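PDB 4OQ1: cell wall surface anchor family protein from Streptococcus pneumoniae, which probably anchors the pneumococcal pilus to the cell wall as its ancillary pilin, RrgC. Local coordinates for residues A[53-58]-A[79-84]; A[103-108]-A[129-134]; A[179-184]-A[194-199]; A[215-220]-A[237-242]. The protein carries 3 engineered substitutions. One frame throughout, in Å; residues are numbered along the deposited sequence.

Contact 1: A[53-58]-A[79-84]; sequences QVWKLD and NKLSSF
Leu-57 and Phe-84 make the central apolar contact between the end of strand 50-56 and the turn that leads into strand 85-93. One methyl of Leu-57, CD2, sits over the middle of the Phe-84 ring, 3.5 Å from its centroid and 12° off the ring normal, a CH-pi contact. The two side chains run side by side in the same direction. With CG of Phe-84 anti to its carbonyl carbon (chi1 -54°), the ring lies beneath that methyl while its CB approaches Lys-56 O at 3.3 Å.

Further apolar packing comes from Trp-55. Its CB meets Phe-84 CB at 3.9 Å, the two side chains crossing at about a right angle. Leu-81 CD1 approaches the indole obliquely, 3.8 Å from Trp-55 NE1 and also close to Trp-55 CE2 and CZ2. Outside the pair, Trp-76 touches both Trp-55 and Leu-81, and Tyr-61 meets Phe-84 edge-to-face.

The polar contact is between Asp-58 and Ser-83. Asp-58 OD2 is 3.2 Å from Ser-83 OG, while the other carboxylate oxygen, OD1, is hydrogen-bonded to Ser-60.

Within 79-84 the backbone closes a type I beta turn, Phe-84 N donating to Leu-81 O over 2.9 Å. This turn brings a helix-containing connection back into the N-terminal sheet, where strand 85-93 is the antiparallel neighbour of strand 50-56.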
loop_
_atom_site.group_PDB
_atom_site.type_symbol
_atom_site.label_atom_id
_atom_site.label_comp_id
_atom_site.label_asym_id
_atom_site.label_seq_id
_atom_site.Cartn_x
_atom_site.Cartn_y
_atom_site.Cartn_z
ATOM N N GLN A 53 10.265 -28.281 -16.320
ATOM C CA GLN A 53 10.823 -28.428 -17.630
ATOM C C GLN A 53 12.344 -28.555 -17.544
ATOM O O GLN A 53 13.001 -27.733 -16.821
ATOM C CB GLN A 53 10.529 -27.190 -18.487
ATOM C CG GLN A 53 9.034 -26.929 -18.687
ATOM C CD GLN A 53 8.335 -28.083 -19.370
ATOM O OE1 GLN A 53 8.842 -28.706 -20.307
ATOM N NE2 GLN A 53 7.192 -28.398 -18.860
ATOM N N VAL A 54 12.899 -29.549 -18.238
ATOM C CA VAL A 54 14.337 -29.750 -18.293
ATOM C C VAL A 54 14.865 -30.084 -19.708
ATOM O O VAL A 54 14.115 -30.484 -20.622
ATOM C CB VAL A 54 14.815 -30.833 -17.298
ATOM C CG1 VAL A 54 14.320 -30.594 -15.905
ATOM C CG2 VAL A 54 14.434 -32.244 -17.771
ATOM N N TRP A 55 16.161 -29.953 -19.878
ATOM C CA TRP A 55 16.828 -30.514 -21.001
ATOM C C TRP A 55 17.780 -31.521 -20.503
ATOM O O TRP A 55 18.624 -31.194 -19.660
ATOM C CB TRP A 55 17.614 -29.436 -21.713
ATOM C CG TRP A 55 16.795 -28.393 -22.429
ATOM C CD1 TRP A 55 16.506 -28.361 -23.783
ATOM C CD2 TRP A 55 16.138 -27.290 -21.868
ATOM N NE1 TRP A 55 15.738 -27.294 -24.091
ATOM C CE2 TRP A 55 15.452 -26.617 -22.951
ATOM C CE3 TRP A 55 15.990 -26.816 -20.583
ATOM C CZ2 TRP A 55 14.743 -25.468 -22.759
ATOM C CZ3 TRP A 55 15.259 -25.661 -20.358
ATOM C CH2 TRP A 55 14.637 -25.000 -21.454
ATOM N N LYS A 56 17.779 -32.698 -21.088
ATOM C CA LYS A 56 18.734 -33.765 -20.699
ATOM C C LYS A 56 19.926 -33.714 -21.636
ATOM O O LYS A 56 19.769 -33.760 -22.880
ATOM C CB LYS A 56 18.031 -35.135 -20.792
ATOM C CG LYS A 56 18.908 -36.351 -20.365
ATOM C CD LYS A 56 18.195 -37.728 -20.581
ATOM C CE LYS A 56 18.984 -38.861 -19.947
ATOM N NZ LYS A 56 20.407 -38.955 -20.370
ATOM N N LEU A 57 21.098 -33.490 -21.062
ATOM C CA LEU A 57 22.293 -33.230 -21.840
ATOM C C LEU A 57 22.897 -34.548 -22.353
ATOM O O LEU A 57 22.750 -35.531 -21.730
ATOM C CB LEU A 57 23.363 -32.422 -21.052
ATOM C CG LEU A 57 23.054 -31.133 -20.296
ATOM C CD1 LEU A 57 24.292 -30.401 -19.687
ATOM C CD2 LEU A 57 22.388 -30.169 -21.185
ATOM N N ASP A 58 23.512 -34.514 -23.544
ATOM C CA ASP A 58 24.226 -35.648 -24.129
ATOM C C ASP A 58 25.551 -35.867 -23.441
ATOM O O ASP A 58 26.006 -35.057 -22.696
ATOM C CB ASP A 58 24.458 -35.419 -25.623
ATOM C CG ASP A 58 25.398 -34.233 -25.939
ATOM O OD1 ASP A 58 26.509 -34.140 -25.408
ATOM O OD2 ASP A 58 25.058 -33.355 -26.767
ATOM N N ASN A 79 19.568 -22.886 -30.828
ATOM C CA ASN A 79 20.689 -23.553 -31.413
ATOM C C ASN A 79 21.676 -24.114 -30.345
ATOM O O ASN A 79 22.443 -25.020 -30.618
ATOM C CB ASN A 79 21.424 -22.630 -32.400
ATOM C CG ASN A 79 22.420 -23.384 -33.235
ATOM O OD1 ASN A 79 22.114 -24.481 -33.663
ATOM N ND2 ASN A 79 23.594 -22.824 -33.456
ATOM N N LYS A 80 21.662 -23.598 -29.143
ATOM C CA LYS A 80 22.509 -24.221 -28.057
ATOM C C LYS A 80 21.904 -25.464 -27.450
ATOM O O LYS A 80 22.601 -26.209 -26.743
ATOM C CB LYS A 80 22.723 -23.251 -26.931
ATOM C CG LYS A 80 23.463 -22.040 -27.323
ATOM C CD LYS A 80 23.580 -21.142 -26.155
ATOM C CE LYS A 80 24.602 -20.035 -26.460
ATOM N NZ LYS A 80 24.359 -18.873 -25.574
ATOM N N LEU A 81 20.618 -25.734 -27.707
ATOM C CA LEU A 81 19.884 -26.724 -26.970
ATOM C C LEU A 81 19.443 -27.836 -27.864
ATOM O O LEU A 81 18.854 -28.797 -27.361
ATOM C CB LEU A 81 18.614 -26.098 -26.360
ATOM C CG LEU A 81 18.929 -24.859 -25.557
ATOM C CD1 LEU A 81 17.619 -24.209 -25.157
ATOM C CD2 LEU A 81 19.799 -25.192 -24.333
ATOM N N SER A 82 19.667 -27.671 -29.187
ATOM C CA SER A 82 18.980 -28.506 -30.177
ATOM C C SER A 82 19.441 -29.950 -30.102
ATOM O O SER A 82 18.716 -30.853 -30.487
ATOM C CB SER A 82 19.081 -27.893 -31.594
ATOM O OG SER A 82 20.433 -27.562 -31.898
ATOM N N SER A 83 20.609 -30.190 -29.527
ATOM C CA SER A 83 21.009 -31.562 -29.405
ATOM C C SER A 83 20.398 -32.250 -28.173
ATOM O O SER A 83 20.624 -33.421 -28.015
ATOM C CB SER A 83 22.531 -31.698 -29.402
ATOM O OG SER A 83 23.090 -31.292 -28.187
ATOM N N PHE A 84 19.699 -31.540 -27.275
ATOM C CA PHE A 84 19.356 -32.112 -25.972
ATOM C C PHE A 84 17.948 -32.623 -26.094
ATOM O O PHE A 84 17.216 -32.189 -26.951
ATOM C CB PHE A 84 19.414 -31.071 -24.825
ATOM C CG PHE A 84 20.722 -30.341 -24.722
ATOM C CD1 PHE A 84 21.888 -30.970 -25.055
ATOM C CD2 PHE A 84 20.756 -29.079 -24.241
ATOM C CE1 PHE A 84 23.078 -30.279 -24.999
ATOM C CE2 PHE A 84 21.982 -28.383 -24.122
ATOM C CZ PHE A 84 23.103 -28.986 -24.576
#

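Contact 2: A[103-108]-A[129-134]; sequences IPNGLY and MTDQTV
The amide of Asn-105 comes over the face of the Asp-131 carboxylate, the planes 55° apart. Asn-105 ND2 donates to Asp-131 OD1 over 3.1 Å from above the carboxylate plane. Asn-105 OD1 accepts from His-28, which gives the amide a partner at both ends and would restrain its rotation. The Tyr-108 ring has Pro-104 O at its edge, in plane, and Tyr-108 OH donates to that oxygen at 2.8 Å, from well above the carbonyl plane; Met-129 CG approaches the ring obliquely.

Met-129 is the residue most enclosed by the other segment. Its CG lies 4.0 Å from Ile-103 CG2, the side chains crossing at about a right angle, and the bend at chi2 (-57°) carries its terminal methyl toward Ile-103 CD1. Its backbone forms an antiparallel hydrogen-bonded pair with Gly-106: Gly-106 N to Met-129 O is 3.0 Å and Met-129 N to Gly-106 O is 2.9 Å. At Gly-106 phi is 158°, which would drive a beta carbon into Asn-105 O.

Beyond the bridge, Thr-130 starts a type I turn in which its OG1 accepts from Gln-132 N, an ST turn. The contact joins the start of strand 106-110 to the end of its sheet neighbour 120-129, with Leu-30 of strand 28-33 touching both Ile-103 and Met-129, and Phe-89 of strand 85-93 against Ile-103.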
loop_
_atom_site.group_PDB
_atom_site.type_symbol
_atom_site.label_atom_id
_atom_site.label_comp_id
_atom_site.label_asym_id
_atom_site.label_seq_id
_atom_site.Cartn_x
_atom_site.Cartn_y
_atom_site.Cartn_z
ATOM N N ILE A 103 12.654 -39.243 -11.727
ATOM C CA ILE A 103 13.681 -38.759 -12.627
ATOM C C ILE A 103 14.734 -39.873 -12.941
ATOM O O ILE A 103 15.474 -40.317 -12.043
ATOM C CB ILE A 103 14.409 -37.536 -11.990
ATOM C CG1 ILE A 103 13.364 -36.491 -11.541
ATOM C CG2 ILE A 103 15.429 -36.985 -12.977
ATOM C CD1 ILE A 103 13.955 -35.214 -10.871
ATOM N N PRO A 104 14.881 -40.228 -14.221
ATOM C CA PRO A 104 15.864 -41.232 -14.654
ATOM C C PRO A 104 17.231 -40.740 -14.425
ATOM O O PRO A 104 17.405 -39.539 -14.189
ATOM C CB PRO A 104 15.596 -41.354 -16.159
ATOM C CG PRO A 104 14.229 -40.912 -16.351
ATOM C CD PRO A 104 14.094 -39.777 -15.374
ATOM N N ASN A 105 18.230 -41.602 -14.561
ATOM C CA ASN A 105 19.613 -41.166 -14.499
ATOM C C ASN A 105 19.925 -40.158 -15.657
ATOM O O ASN A 105 19.388 -40.313 -16.744
ATOM C CB ASN A 105 20.505 -42.355 -14.722
ATOM C CG ASN A 105 20.758 -43.081 -13.466
ATOM O OD1 ASN A 105 20.076 -42.863 -12.474
ATOM N ND2 ASN A 105 21.776 -43.873 -13.468
ATOM N N GLY A 106 20.773 -39.165 -15.401
ATOM C CA GLY A 106 21.114 -38.201 -16.438
ATOM C C GLY A 106 21.636 -36.877 -15.909
ATOM O O GLY A 106 21.669 -36.633 -14.707
ATOM N N LEU A 107 22.090 -36.000 -16.822
ATOM C CA LEU A 107 22.602 -34.707 -16.445
ATOM C C LEU A 107 21.634 -33.710 -17.097
ATOM O O LEU A 107 21.368 -33.783 -18.253
ATOM C CB LEU A 107 24.013 -34.534 -16.950
ATOM C CG LEU A 107 24.672 -33.171 -16.768
ATOM C CD1 LEU A 107 24.789 -32.783 -15.319
ATOM C CD2 LEU A 107 26.033 -33.153 -17.448
ATOM N N TYR A 108 21.045 -32.880 -16.269
ATOM C CA TYR A 108 19.847 -32.135 -16.619
ATOM C C TYR A 108 20.086 -30.630 -16.441
ATOM O O TYR A 108 20.757 -30.231 -15.538
ATOM C CB TYR A 108 18.759 -32.589 -15.764
ATOM C CG TYR A 108 18.309 -33.992 -16.019
ATOM C CD1 TYR A 108 17.439 -34.301 -17.031
ATOM C CD2 TYR A 108 18.639 -34.998 -15.081
ATOM C CE1 TYR A 108 16.999 -35.607 -17.232
ATOM C CE2 TYR A 108 18.181 -36.302 -15.226
ATOM C CZ TYR A 108 17.374 -36.615 -16.308
ATOM O OH TYR A 108 16.924 -37.889 -16.443
ATOM N N MET A 129 21.649 -36.935 -11.778
ATOM C CA MET A 129 21.259 -38.224 -11.174
ATOM C C MET A 129 22.153 -39.412 -11.658
ATOM O O MET A 129 22.223 -39.704 -12.810
ATOM C CB MET A 129 19.814 -38.434 -11.592
ATOM C CG MET A 129 18.899 -37.349 -10.999
ATOM S SD MET A 129 19.017 -37.290 -9.192
ATOM C CE MET A 129 17.448 -36.440 -8.893
ATOM N N THR A 130 22.837 -40.083 -10.742
ATOM C CA THR A 130 23.556 -41.295 -11.112
ATOM C C THR A 130 23.099 -42.466 -10.234
ATOM O O THR A 130 22.368 -42.260 -9.282
ATOM C CB THR A 130 25.052 -41.078 -10.959
ATOM O OG1 THR A 130 25.378 -41.034 -9.585
ATOM C CG2 THR A 130 25.468 -39.818 -11.574
ATOM N N ASP A 131 23.489 -43.712 -10.554
ATOM C CA ASP A 131 23.083 -44.847 -9.665
ATOM C C ASP A 131 23.660 -44.655 -8.272
ATOM O O ASP A 131 23.223 -45.347 -7.370
ATOM C CB ASP A 131 23.495 -46.246 -10.215
ATOM C CG ASP A 131 22.574 -46.733 -11.358
ATOM O OD1 ASP A 131 21.495 -46.168 -11.470
ATOM O OD2 ASP A 131 22.918 -47.675 -12.136
ATOM N N GLN A 132 24.624 -43.738 -8.085
ATOM C CA GLN A 132 25.231 -43.477 -6.756
ATOM C C GLN A 132 24.639 -42.332 -5.960
ATOM O O GLN A 132 25.101 -42.039 -4.855
ATOM C CB GLN A 132 26.692 -43.126 -6.927
ATOM C CG GLN A 132 27.480 -44.117 -7.779
ATOM C CD GLN A 132 27.269 -45.550 -7.350
ATOM O OE1 GLN A 132 27.146 -45.845 -6.153
ATOM N NE2 GLN A 132 27.226 -46.460 -8.323
ATOM N N THR A 133 23.667 -41.651 -6.561
ATOM C CA THR A 133 23.031 -40.454 -6.019
ATOM C C THR A 133 22.290 -40.843 -4.775
ATOM O O THR A 133 21.393 -41.687 -4.868
ATOM C CB THR A 133 21.925 -39.931 -7.002
ATOM O OG1 THR A 133 22.541 -39.433 -8.204
ATOM C CG2 THR A 133 21.063 -38.854 -6.339
ATOM N N VAL A 134 22.611 -40.200 -3.651
ATOM C CA VAL A 134 21.834 -40.395 -2.393
ATOM C C VAL A 134 20.468 -39.706 -2.522
ATOM O O VAL A 134 20.422 -38.557 -2.943
ATOM C CB VAL A 134 22.646 -39.911 -1.120
ATOM C CG1 VAL A 134 22.258 -38.488 -0.681
ATOM C CG2 VAL A 134 22.537 -40.906 0.048
#

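Contact 3: A[179-184]-A[194-199]; sequences AAAVPL and GQVGRT. Engineered in segment 179-184: Ala-179 (natural residue Glu), Ala-180 (natural residue Lys), Ala-181 (natural residue Glu).
Val-196 holds CG1 anti to its backbone N (chi1 162°) and CG2 anti to its carbonyl carbon, which sets both methyls around Ala-181 O, CG1 toward Ala-181 CB and CG2 toward Pro-183 CB. CG1 is modelled 3.2 Å from Ala-181 CB, closer than two methyls normally come, so the detail of this pair is doubtful; Ala-181 is an engineered residue, Glu in the natural sequence. Val-196 CG2 lies 4.0 Å from Pro-183 CB. The bend of Arg-198 at chi3 (59°) brings NH1 near Leu-184, with Leu-184 O at the edge of the guanidinium and in its plane. The hydrogen bond of NH1, however, goes to Gly-186 O.

The backbones are joined at a single antiparallel bridge between Leu-184 and Gln-195, a hydrogen-bonded pair. Leu-184 N donates to Gln-195 O at 3.0 Å, from above the carbonyl plane, and Gln-195 N returns a straighter bond to Leu-184 O at 3.1 Å, N-H...O angle 166°. Pro-183 CA adds a CA-H...O contact to the same Gln-195 oxygen.

Water extends this polar network. One molecule donates to both Leu-184 O, at 3.1 Å, and Gln-195 OE1, at 2.8 Å, so that the Leu-184 carbonyl is shared between a backbone amide and a solvent molecule. A second water donates to Val-196 O at 3.0 Å; its link to Val-182 O is doubtfully short.

An isolated bridge of this kind folds the irregular segment 194-199 back on the end of strand 177-185, within a prealbumin-like domain of the CnaB type.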
loop_
_atom_site.group_PDB
_atom_site.type_symbol
_atom_site.label_atom_id
_atom_site.label_comp_id
_atom_site.label_asym_id
_atom_site.label_seq_id
_atom_site.Cartn_x
_atom_site.Cartn_y
_atom_site.Cartn_z
ATOM N N ALA A 179 -7.678 3.112 -13.314
ATOM C CA ALA A 179 -8.243 1.886 -13.876
ATOM C C ALA A 179 -8.444 0.728 -12.864
ATOM O O ALA A 179 -9.333 -0.096 -12.991
ATOM C CB ALA A 179 -7.367 1.427 -15.022
ATOM N N ALA A 180 -7.566 0.619 -11.890
ATOM C CA ALA A 180 -7.672 -0.465 -10.965
ATOM C C ALA A 180 -6.872 -0.165 -9.763
ATOM O O ALA A 180 -5.780 0.471 -9.864
ATOM C CB ALA A 180 -7.072 -1.704 -11.588
ATOM N N ALA A 181 -7.332 -0.710 -8.642
ATOM C CA ALA A 181 -6.465 -0.806 -7.465
ATOM C C ALA A 181 -5.433 -1.899 -7.719
ATOM O O ALA A 181 -5.746 -3.034 -8.146
ATOM C CB ALA A 181 -7.279 -1.046 -6.185
ATOM N N VAL A 182 -4.177 -1.582 -7.405
ATOM C CA VAL A 182 -3.084 -2.436 -7.745
ATOM C C VAL A 182 -2.912 -3.459 -6.682
ATOM O O VAL A 182 -2.835 -3.123 -5.536
ATOM C CB VAL A 182 -1.759 -1.629 -7.855
ATOM C CG1 VAL A 182 -0.599 -2.543 -8.096
ATOM C CG2 VAL A 182 -1.858 -0.625 -9.032
ATOM N N PRO A 183 -2.819 -4.736 -7.068
ATOM C CA PRO A 183 -2.530 -5.771 -6.052
ATOM C C PRO A 183 -1.143 -5.799 -5.498
ATOM O O PRO A 183 -0.211 -5.749 -6.301
ATOM C CB PRO A 183 -2.803 -7.030 -6.813
ATOM C CG PRO A 183 -2.541 -6.709 -8.226
ATOM C CD PRO A 183 -2.934 -5.310 -8.417
ATOM N N LEU A 184 -0.995 -6.091 -4.211
ATOM C CA LEU A 184 0.293 -5.994 -3.511
ATOM C C LEU A 184 0.440 -7.061 -2.484
ATOM O O LEU A 184 -0.568 -7.544 -1.926
ATOM C CB LEU A 184 0.396 -4.670 -2.793
ATOM C CG LEU A 184 0.353 -3.432 -3.697
ATOM C CD1 LEU A 184 0.264 -2.155 -2.864
ATOM C CD2 LEU A 184 1.547 -3.305 -4.636
ATOM N N GLY A 194 -2.208 -10.669 -5.558
ATOM C CA GLY A 194 -2.166 -10.022 -4.285
ATOM C C GLY A 194 -3.480 -9.365 -3.853
ATOM O O GLY A 194 -4.562 -9.583 -4.432
ATOM N N GLN A 195 -3.372 -8.578 -2.797
ATOM C CA GLN A 195 -4.525 -7.960 -2.129
ATOM C C GLN A 195 -4.642 -6.551 -2.707
ATOM O O GLN A 195 -3.664 -5.805 -2.853
ATOM C CB GLN A 195 -4.339 -7.964 -0.615
ATOM C CG GLN A 195 -4.525 -9.347 0.010
ATOM C CD GLN A 195 -3.644 -10.427 -0.628
ATOM O OE1 GLN A 195 -2.405 -10.424 -0.450
ATOM N NE2 GLN A 195 -4.267 -11.360 -1.396
ATOM N N VAL A 196 -5.852 -6.207 -3.070
ATOM C CA VAL A 196 -6.169 -4.947 -3.798
ATOM C C VAL A 196 -6.654 -3.832 -2.823
ATOM O O VAL A 196 -6.657 -2.653 -3.129
ATOM C CB VAL A 196 -7.217 -5.295 -4.856
ATOM C CG1 VAL A 196 -7.925 -4.116 -5.361
ATOM C CG2 VAL A 196 -6.560 -6.030 -6.037
ATOM N N GLY A 197 -6.914 -4.188 -1.588
ATOM C CA GLY A 197 -7.563 -3.250 -0.710
ATOM C C GLY A 197 -6.694 -2.430 0.221
ATOM O O GLY A 197 -7.225 -1.946 1.209
ATOM N N ARG A 198 -5.401 -2.248 -0.038
ATOM C CA ARG A 198 -4.536 -1.837 1.059
ATOM C C ARG A 198 -4.198 -0.334 0.976
ATOM O O ARG A 198 -4.050 0.247 -0.112
ATOM C CB ARG A 198 -3.252 -2.669 1.134
ATOM C CG ARG A 198 -3.478 -4.155 1.319
ATOM C CD ARG A 198 -2.221 -4.966 1.185
ATOM N NE ARG A 198 -1.210 -4.542 2.167
ATOM C CZ ARG A 198 0.088 -4.887 2.147
ATOM N NH1 ARG A 198 0.582 -5.694 1.197
ATOM N NH2 ARG A 198 0.903 -4.402 3.066
ATOM N N THR A 199 -4.092 0.270 2.151
ATOM C CA THR A 199 -3.531 1.578 2.290
ATOM C C THR A 199 -2.099 1.407 2.579
ATOM O O THR A 199 -1.722 0.575 3.420
ATOM C CB THR A 199 -4.251 2.382 3.367
ATOM O OG1 THR A 199 -5.632 2.470 2.960
ATOM C CG2 THR A 199 -3.729 3.761 3.462
HETATM O O HOH W 1 -3.896 -1.676 -3.928
HETATM O O HOH W 2 -1.198 -8.331 0.967
#

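Contact 4: A[215-220]-A[237-242]; sequences LGNYRF and DVQLVD
Strands 216-220 and 237-240 run antiparallel, their short axes 4.6 Å apart at closest approach and inclined at 152°, as neighbours in a sheet of the prealbumin-like, CnaB-type domain. Gly-216 with Leu-240 and Tyr-218 with Val-238 are hydrogen-bonded pairs; Asn-217 with Gln-239 and Arg-219 with Asp-237 are the non-hydrogen-bonded pairs between and beyond them. Leu-240 N donates to Gly-216 O over 2.8 Å, almost linearly, and Tyr-218 N to Val-238 O over the same 2.8 Å. Gly-216 takes backbone angles open in practice only to glycine.

On the face carrying Tyr-218, Val-238 and Leu-240, packing is apolar. Tyr-218 CB rests 3.8 Å from Val-238 CG1, and the ring reaches Leu-240 CD1 through CE1; at its far end the Tyr-218 hydroxyl bonds to Pro-214 O. Phe-220 turns its edge to Val-238 CG1. Val-246 of strand 246-254 touches both Val-238 and Leu-240, placing this face against the domain's other sheet.

The other face is polar. Asn-217 and Gln-239 lie side by side, pointing the same way, and Gln-239 NE2 donates to a lone pair of Asn-217 OD1 at 3.1 Å.

Arg-219, extended away from its backbone N (chi1 -178°) and then bent at chi3, lies alongside Asp-237 with the two planes nearly coplanar. Asp-176 and Ser-178 take its NH2 and NH1, while Arg-219 NE forms a salt bridge to the syn side of Asp-237 OD1 at 2.7 Å.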
loop_
_atom_site.group_PDB
_atom_site.type_symbol
_atom_site.label_atom_id
_atom_site.label_comp_id
_atom_site.label_asym_id
_atom_site.label_seq_id
_atom_site.Cartn_x
_atom_site.Cartn_y
_atom_site.Cartn_z
ATOM N N LEU A 215 5.519 -2.168 -16.028
ATOM C CA LEU A 215 5.627 -0.930 -16.763
ATOM C C LEU A 215 4.245 -0.297 -17.007
ATOM O O LEU A 215 3.287 -0.976 -17.299
ATOM C CB LEU A 215 6.361 -1.157 -18.069
ATOM C CG LEU A 215 7.784 -1.748 -17.960
ATOM C CD1 LEU A 215 8.311 -1.999 -19.357
ATOM C CD2 LEU A 215 8.706 -0.851 -17.187
ATOM N N GLY A 216 4.155 1.031 -16.845
ATOM C CA GLY A 216 2.933 1.696 -17.080
ATOM C C GLY A 216 2.776 2.980 -16.249
ATOM O O GLY A 216 3.752 3.481 -15.644
ATOM N N ASN A 217 1.525 3.446 -16.221
ATOM C CA ASN A 217 1.149 4.717 -15.587
ATOM C C ASN A 217 0.394 4.417 -14.304
ATOM O O ASN A 217 -0.473 3.528 -14.269
ATOM C CB ASN A 217 0.261 5.529 -16.493
ATOM C CG ASN A 217 1.004 6.009 -17.716
ATOM O OD1 ASN A 217 2.000 6.680 -17.589
ATOM N ND2 ASN A 217 0.548 5.602 -18.906
ATOM N N TYR A 218 0.835 5.119 -13.244
ATOM C CA TYR A 218 0.282 4.886 -11.895
ATOM C C TYR A 218 -0.049 6.244 -11.242
ATOM O O TYR A 218 0.439 7.268 -11.657
ATOM C CB TYR A 218 1.275 4.076 -10.981
ATOM C CG TYR A 218 1.478 2.681 -11.488
ATOM C CD1 TYR A 218 2.509 2.423 -12.390
ATOM C CD2 TYR A 218 0.608 1.657 -11.155
ATOM C CE1 TYR A 218 2.688 1.175 -12.905
ATOM C CE2 TYR A 218 0.735 0.381 -11.702
ATOM C CZ TYR A 218 1.811 0.133 -12.569
ATOM O OH TYR A 218 2.011 -1.160 -13.070
ATOM N N ARG A 219 -0.797 6.155 -10.141
ATOM C CA ARG A 219 -1.194 7.316 -9.346
ATOM C C ARG A 219 -1.231 6.890 -7.868
ATOM O O ARG A 219 -1.841 5.857 -7.527
ATOM C CB ARG A 219 -2.539 7.645 -9.844
ATOM C CG ARG A 219 -3.252 8.817 -9.299
ATOM C CD ARG A 219 -4.402 9.017 -10.312
ATOM N NE ARG A 219 -4.073 9.650 -11.588
ATOM C CZ ARG A 219 -4.947 9.754 -12.600
ATOM N NH1 ARG A 219 -6.118 9.182 -12.531
ATOM N NH2 ARG A 219 -4.642 10.333 -13.733
ATOM N N PHE A 220 -0.544 7.684 -7.029
ATOM C CA PHE A 220 -0.630 7.546 -5.601
ATOM C C PHE A 220 -1.684 8.569 -5.067
ATOM O O PHE A 220 -1.534 9.764 -5.296
ATOM C CB PHE A 220 0.724 7.794 -4.948
ATOM C CG PHE A 220 1.674 6.697 -5.053
ATOM C CD1 PHE A 220 1.852 5.820 -4.000
ATOM C CD2 PHE A 220 2.558 6.614 -6.135
ATOM C CE1 PHE A 220 2.800 4.805 -4.078
ATOM C CE2 PHE A 220 3.523 5.609 -6.189
ATOM C CZ PHE A 220 3.625 4.706 -5.170
ATOM N N ASP A 237 1.035 11.422 -9.931
ATOM C CA ASP A 237 1.182 10.497 -11.040
ATOM C C ASP A 237 2.594 10.052 -11.173
ATOM O O ASP A 237 3.546 10.763 -10.823
ATOM C CB ASP A 237 0.714 11.189 -12.356
ATOM C CG ASP A 237 -0.785 11.042 -12.580
ATOM O OD1 ASP A 237 -1.612 10.848 -11.630
ATOM O OD2 ASP A 237 -1.158 11.102 -13.760
ATOM N N VAL A 238 2.786 8.853 -11.678
ATOM C CA VAL A 238 4.171 8.386 -11.824
ATOM C C VAL A 238 4.130 7.394 -12.991
ATOM O O VAL A 238 3.106 6.759 -13.223
ATOM C CB VAL A 238 4.750 7.754 -10.537
ATOM C CG1 VAL A 238 4.118 6.472 -10.244
ATOM C CG2 VAL A 238 6.231 7.490 -10.740
ATOM N N GLN A 239 5.192 7.409 -13.797
ATOM C CA GLN A 239 5.287 6.593 -15.016
ATOM C C GLN A 239 6.547 5.753 -14.909
ATOM O O GLN A 239 7.664 6.270 -14.622
ATOM C CB GLN A 239 5.327 7.440 -16.264
ATOM C CG GLN A 239 5.344 6.596 -17.572
ATOM C CD GLN A 239 5.378 7.453 -18.852
ATOM O OE1 GLN A 239 6.384 8.076 -19.198
ATOM N NE2 GLN A 239 4.254 7.524 -19.507
ATOM N N LEU A 240 6.351 4.458 -15.077
ATOM C CA LEU A 240 7.458 3.470 -15.017
ATOM C C LEU A 240 7.672 3.002 -16.449
ATOM O O LEU A 240 6.779 2.423 -17.016
ATOM C CB LEU A 240 7.135 2.308 -14.115
ATOM C CG LEU A 240 6.789 2.821 -12.740
ATOM C CD1 LEU A 240 6.543 1.612 -11.875
ATOM C CD2 LEU A 240 7.968 3.639 -12.192
ATOM N N VAL A 241 8.785 3.441 -17.068
ATOM C CA VAL A 241 9.048 3.064 -18.482
ATOM C C VAL A 241 10.182 2.029 -18.544
ATOM O O VAL A 241 10.461 1.516 -19.613
ATOM C CB VAL A 241 9.405 4.243 -19.395
ATOM C CG1 VAL A 241 8.337 5.335 -19.356
ATOM C CG2 VAL A 241 10.753 4.816 -19.008
ATOM N N ASP A 242 10.811 1.692 -17.425
ATOM C CA ASP A 242 11.970 0.774 -17.396
ATOM C C ASP A 242 12.289 0.489 -15.966
ATOM O O ASP A 242 11.449 0.742 -15.131
ATOM C CB ASP A 242 13.204 1.318 -18.137
ATOM C CG ASP A 242 13.669 2.640 -17.630
ATOM O OD1 ASP A 242 13.590 2.868 -16.430
ATOM O OD2 ASP A 242 14.113 3.474 -18.467
HETATM O O HOH W 3 2.156 9.000 -15.445
#

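In the fold
From the N terminus, the four contacts follow one another in series, none nested in or crossing another. Contact 1 closes the loop containing helix 66-73, and contact 2 the excursion through strands 106-110, 114-115 and 120-129. Both belong to the N-terminal sheet, where neighbouring strands 50-56 and 106-110 bring them together: Leu-57 N probably hydrogen-bonds to Leu-107 O. Contact 3 closes a short loop holding strand 189-190, and contact 4 the link through strand 229-231. These two share the next domain, their centres about 15 Å apart, and touch where Val-182 packs on Tyr-218. Nearest atoms of contacts 1 and 3 remain about 24 Å apart.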